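Local coordinates for protein endo-beta-1,4-glucanase (cellulase B) (Bacillus halodurans, PDB 4V2X) that probably hydrolyses beta-1,4-linked glucans as a family 5 glycoside hydrolase, joining a catalytic module to an immunoglobulin-like module and a family 46 carbohydrate-binding module, at residues A[161-165]-A[208-214]. Sequence-based numbering, arbitrary orientation.
Sequences MEHNY and RENHHAL
Glu162 reaches from the loop between helices 153-158 and 165-183 to the start of helix 209-227, where Arg208, just before the helix, and Asn210 and His211 hold its carboxylate. Its CG lies anti to the backbone N (chi1 179°) and the chain runs on extended, carrying both oxygens to the helix. OE1 takes two N-H groups: Arg208 NH2 comes in on its syn lone pair at 3.1 Å, a salt bridge with carboxylate and guanidinium planes nearly coplanar (14° apart), while His211 NE2, 3.0 Å from OE1, arrives from above the carboxylate plane. OE2 is met on its anti side by Asn210 ND2 in an almost straight bond of 2.9 Å. A water that donates to Glu162 OE2 and accepts from Arg208 NE makes a second link to the guanidinium, one face of which lies over His211 CE1. Asn210 ND2 also donates to a second water, which donates to Glu162 O. Beside this polar group, Leu214 packs against the loop: CD1 lies on Glu162 CB at 3.7 Å, CD2 meets the ring edge of Tyr165 at CD2 (3.9 Å), and Met161 SD lies 4.0 Å from Leu214 CB. Tyr165 OH bonds to Asp217, a calcium ligand, so this apolar patch borders the metal site of the barrel domain. A glutamine here would probably leave Arg208 without its opposite charge and turn an amide N-H toward a donor. The buried imidazole and the guanidinium share one carboxylate oxygen, an arrangement likely to favour an ionised Glu162 and to tie loop to helix electrostatically.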
ATOM      1  N   MET A 161       0.771 -17.402   1.497  1.00 13.63           N
ATOM      2  CA  MET A 161       1.650 -16.463   0.797  1.00 14.07           C
ATOM      3  C   MET A 161       2.527 -15.619   1.717  1.00 14.39           C
ATOM      4  O   MET A 161       3.648 -15.254   1.339  1.00 14.30           O
ATOM      5  CB  MET A 161       0.810 -15.550  -0.099  1.00 14.27           C
ATOM      6  CG  MET A 161       1.607 -14.746  -1.107  1.00 14.95           C
ATOM      7  SD  MET A 161       0.453 -13.735  -2.047  1.00 16.59           S
ATOM      8  CE  MET A 161       1.571 -12.697  -2.974  1.00 17.97           C
ATOM      9  N   GLU A 162       2.033 -15.293   2.908  1.00 14.57           N
ATOM     10  CA  GLU A 162       2.791 -14.435   3.815  1.00 16.51           C
ATOM     11  C   GLU A 162       4.151 -15.016   4.183  1.00 17.11           C
ATOM     12  O   GLU A 162       5.120 -14.271   4.301  1.00 17.32           O
ATOM     13  CB  GLU A 162       1.996 -14.127   5.078  1.00 18.37           C
ATOM     14  CG  GLU A 162       2.753 -13.266   6.064  1.00 21.47           C
ATOM     15  CD  GLU A 162       1.843 -12.569   7.038  1.00 24.68           C
ATOM     16  OE1 GLU A 162       1.044 -13.267   7.704  1.00 23.84           O
ATOM     17  OE2 GLU A 162       1.933 -11.327   7.124  1.00 25.92           O
ATOM     18  N   HIS A 163       4.223 -16.331   4.369  1.00 16.96           N
ATOM     19  CA  HIS A 163       5.495 -16.994   4.700  1.00 17.58           C
ATOM     20  C   HIS A 163       5.998 -17.907   3.582  1.00 17.72           C
ATOM     21  O   HIS A 163       6.937 -18.681   3.772  1.00 16.36           O
ATOM     22  CB  HIS A 163       5.342 -17.765   6.007  1.00 18.83           C
ATOM     23  CG  HIS A 163       5.000 -16.891   7.171  1.00 20.99           C
ATOM     24  ND1 HIS A 163       5.921 -16.063   7.770  1.00 24.26           N
ATOM     25  CD2 HIS A 163       3.838 -16.708   7.840  1.00 23.02           C
ATOM     26  CE1 HIS A 163       5.343 -15.405   8.758  1.00 24.27           C
ATOM     27  NE2 HIS A 163       4.079 -15.779   8.823  1.00 23.67           N
ATOM     28  N   ASN A 164       5.391 -17.787   2.407  1.00 17.39           N
ATOM     29  CA  ASN A 164       5.775 -18.569   1.241  1.00 17.55           C
ATOM     30  C   ASN A 164       5.419 -17.789  -0.023  1.00 17.31           C
ATOM     31  O   ASN A 164       4.581 -18.216  -0.808  1.00 18.03           O
ATOM     32  CB  ASN A 164       5.074 -19.925   1.258  1.00 18.53           C
ATOM     33  CG  ASN A 164       5.597 -20.871   0.185  1.00 20.33           C
ATOM     34  OD1 ASN A 164       6.601 -20.595  -0.471  1.00 21.64           O
ATOM     35  ND2 ASN A 164       4.898 -21.982  -0.009  1.00 23.02           N
ATOM     36  N   TYR A 165       6.079 -16.651  -0.203  1.00 17.14           N
ATOM     37  CA  TYR A 165       5.713 -15.693  -1.244  1.00 17.78           C
ATOM     38  C   TYR A 165       5.842 -16.306  -2.633  1.00 18.59           C
ATOM     39  O   TYR A 165       4.863 -16.370  -3.383  1.00 17.28           O
ATOM     40  CB  TYR A 165       6.560 -14.410  -1.139  1.00 17.98           C
ATOM     41  CG  TYR A 165       6.049 -13.321  -2.046  1.00 17.35           C
ATOM     42  CD1 TYR A 165       6.387 -13.302  -3.394  1.00 16.83           C
ATOM     43  CD2 TYR A 165       5.196 -12.333  -1.565  1.00 16.45           C
ATOM     44  CE1 TYR A 165       5.897 -12.332  -4.239  1.00 16.43           C
ATOM     45  CE2 TYR A 165       4.710 -11.346  -2.402  1.00 15.99           C
ATOM     46  CZ  TYR A 165       5.069 -11.356  -3.739  1.00 16.15           C
ATOM     47  OH  TYR A 165       4.583 -10.406  -4.588  1.00 18.02           O
ATOM     48  N   ARG A 208      -3.828  -8.341   8.919  1.00 23.83           N
ATOM     49  CA  ARG A 208      -2.696  -7.556   9.388  1.00 26.80           C
ATOM     50  C   ARG A 208      -2.226  -6.634   8.268  1.00 26.73           C
ATOM     51  O   ARG A 208      -2.618  -6.798   7.112  1.00 23.42           O
ATOM     52  CB  ARG A 208      -1.580  -8.492   9.858  1.00 28.27           C
ATOM     53  CG  ARG A 208      -2.016  -9.382  11.016  1.00 32.15           C
ATOM     54  CD  ARG A 208      -0.875 -10.178  11.625  1.00 36.80           C
ATOM     55  NE  ARG A 208      -0.554 -11.381  10.855  1.00 39.73           N
ATOM     56  CZ  ARG A 208      -1.234 -12.529  10.895  1.00 42.26           C
ATOM     57  NH1 ARG A 208      -2.314 -12.665  11.663  1.00 40.33           N
ATOM     58  NH2 ARG A 208      -0.837 -13.554  10.145  1.00 42.99           N
ATOM     59  N   GLU A 209      -1.391  -5.655   8.608  1.00 28.61           N
ATOM     60  CA  GLU A 209      -0.992  -4.634   7.641  1.00 29.26           C
ATOM     61  C   GLU A 209      -0.336  -5.222   6.396  1.00 24.87           C
ATOM     62  O   GLU A 209      -0.615  -4.789   5.275  1.00 24.46           O
ATOM     63  CB  GLU A 209      -0.054  -3.605   8.292  1.00 35.60           C
ATOM     64  CG  GLU A 209       0.272  -2.404   7.410  1.00 41.07           C
ATOM     65  CD  GLU A 209      -0.965  -1.712   6.861  1.00 46.52           C
ATOM     66  OE1 GLU A 209      -1.989  -1.648   7.577  1.00 53.73           O
ATOM     67  OE2 GLU A 209      -0.917  -1.228   5.708  1.00 54.84           O
ATOM     68  N   ASN A 210       0.519  -6.220   6.593  1.00 22.26           N
ATOM     69  CA  ASN A 210       1.237  -6.845   5.482  1.00 21.32           C
ATOM     70  C   ASN A 210       0.321  -7.601   4.520  1.00 18.19           C
ATOM     71  O   ASN A 210       0.645  -7.784   3.345  1.00 18.50           O
ATOM     72  CB  ASN A 210       2.313  -7.788   6.024  1.00 21.97           C
ATOM     73  CG  ASN A 210       3.113  -8.463   4.919  1.00 25.39           C
ATOM     74  OD1 ASN A 210       3.652  -7.802   4.025  1.00 25.72           O
ATOM     75  ND2 ASN A 210       3.186  -9.788   4.968  1.00 22.91           N
ATOM     76  N   HIS A 211      -0.839  -8.030   5.009  1.00 16.19           N
ATOM     77  CA  HIS A 211      -1.757  -8.794   4.179  1.00 14.81           C
ATOM     78  C   HIS A 211      -2.293  -8.014   2.993  1.00 14.21           C
ATOM     79  O   HIS A 211      -2.478  -8.576   1.914  1.00 13.32           O
ATOM     80  CB  HIS A 211      -2.911  -9.320   5.018  1.00 14.90           C
ATOM     81  CG  HIS A 211      -2.481 -10.297   6.057  1.00 14.85           C
ATOM     82  ND1 HIS A 211      -3.347 -10.811   6.995  1.00 14.98           N
ATOM     83  CD2 HIS A 211      -1.269 -10.844   6.318  1.00 15.41           C
ATOM     84  CE1 HIS A 211      -2.691 -11.651   7.776  1.00 15.33           C
ATOM     85  NE2 HIS A 211      -1.430 -11.689   7.386  1.00 15.74           N
ATOM     86  N   HIS A 212      -2.516  -6.719   3.180  1.00 14.45           N
ATOM     87  CA  HIS A 212      -3.050  -5.875   2.099  1.00 15.41           C
ATOM     88  C   HIS A 212      -2.115  -5.887   0.906  1.00 14.85           C
ATOM     89  O   HIS A 212      -2.556  -5.971  -0.240  1.00 13.89           O
ATOM     90  CB  HIS A 212      -3.262  -4.441   2.578  1.00 17.41           C
ATOM     91  CG  HIS A 212      -4.116  -4.346   3.798  1.00 18.98           C
ATOM     92  ND1 HIS A 212      -5.430  -4.758   3.817  1.00 20.63           N
ATOM     93  CD2 HIS A 212      -3.834  -3.920   5.050  1.00 21.50           C
ATOM     94  CE1 HIS A 212      -5.927  -4.571   5.027  1.00 20.89           C
ATOM     95  NE2 HIS A 212      -4.977  -4.070   5.795  1.00 22.57           N
ATOM     96  N   ALA A 213      -0.815  -5.814   1.182  1.00 14.53           N
ATOM     97  CA  ALA A 213       0.180  -5.819   0.117  1.00 14.19           C
ATOM     98  C   ALA A 213       0.183  -7.121  -0.667  1.00 13.55           C
ATOM     99  O   ALA A 213       0.370  -7.119  -1.888  1.00 13.76           O
ATOM    100  CB  ALA A 213       1.560  -5.543   0.687  1.00 15.05           C
ATOM    101  N   LEU A 214      -0.024  -8.235   0.036  1.00 13.37           N
ATOM    102  CA  LEU A 214      -0.092  -9.541  -0.612  1.00 12.83           C
ATOM    103  C   LEU A 214      -1.291  -9.622  -1.557  1.00 12.14           C
ATOM    104  O   LEU A 214      -1.174 -10.106  -2.677  1.00 11.96           O
ATOM    105  CB  LEU A 214      -0.163 -10.658   0.431  1.00 13.28           C
ATOM    106  CG  LEU A 214       1.005 -10.741   1.423  1.00 13.61           C
ATOM    107  CD1 LEU A 214       0.712 -11.765   2.505  1.00 13.82           C
ATOM    108  CD2 LEU A 214       2.307 -11.080   0.719  1.00 14.69           C
TER
HETATM  109  O   HOH W   1       5.069 -11.653   3.682  1.00 20.76           O
HETATM  110  O   HOH W   2       1.433 -10.182   9.519  1.00 37.15           O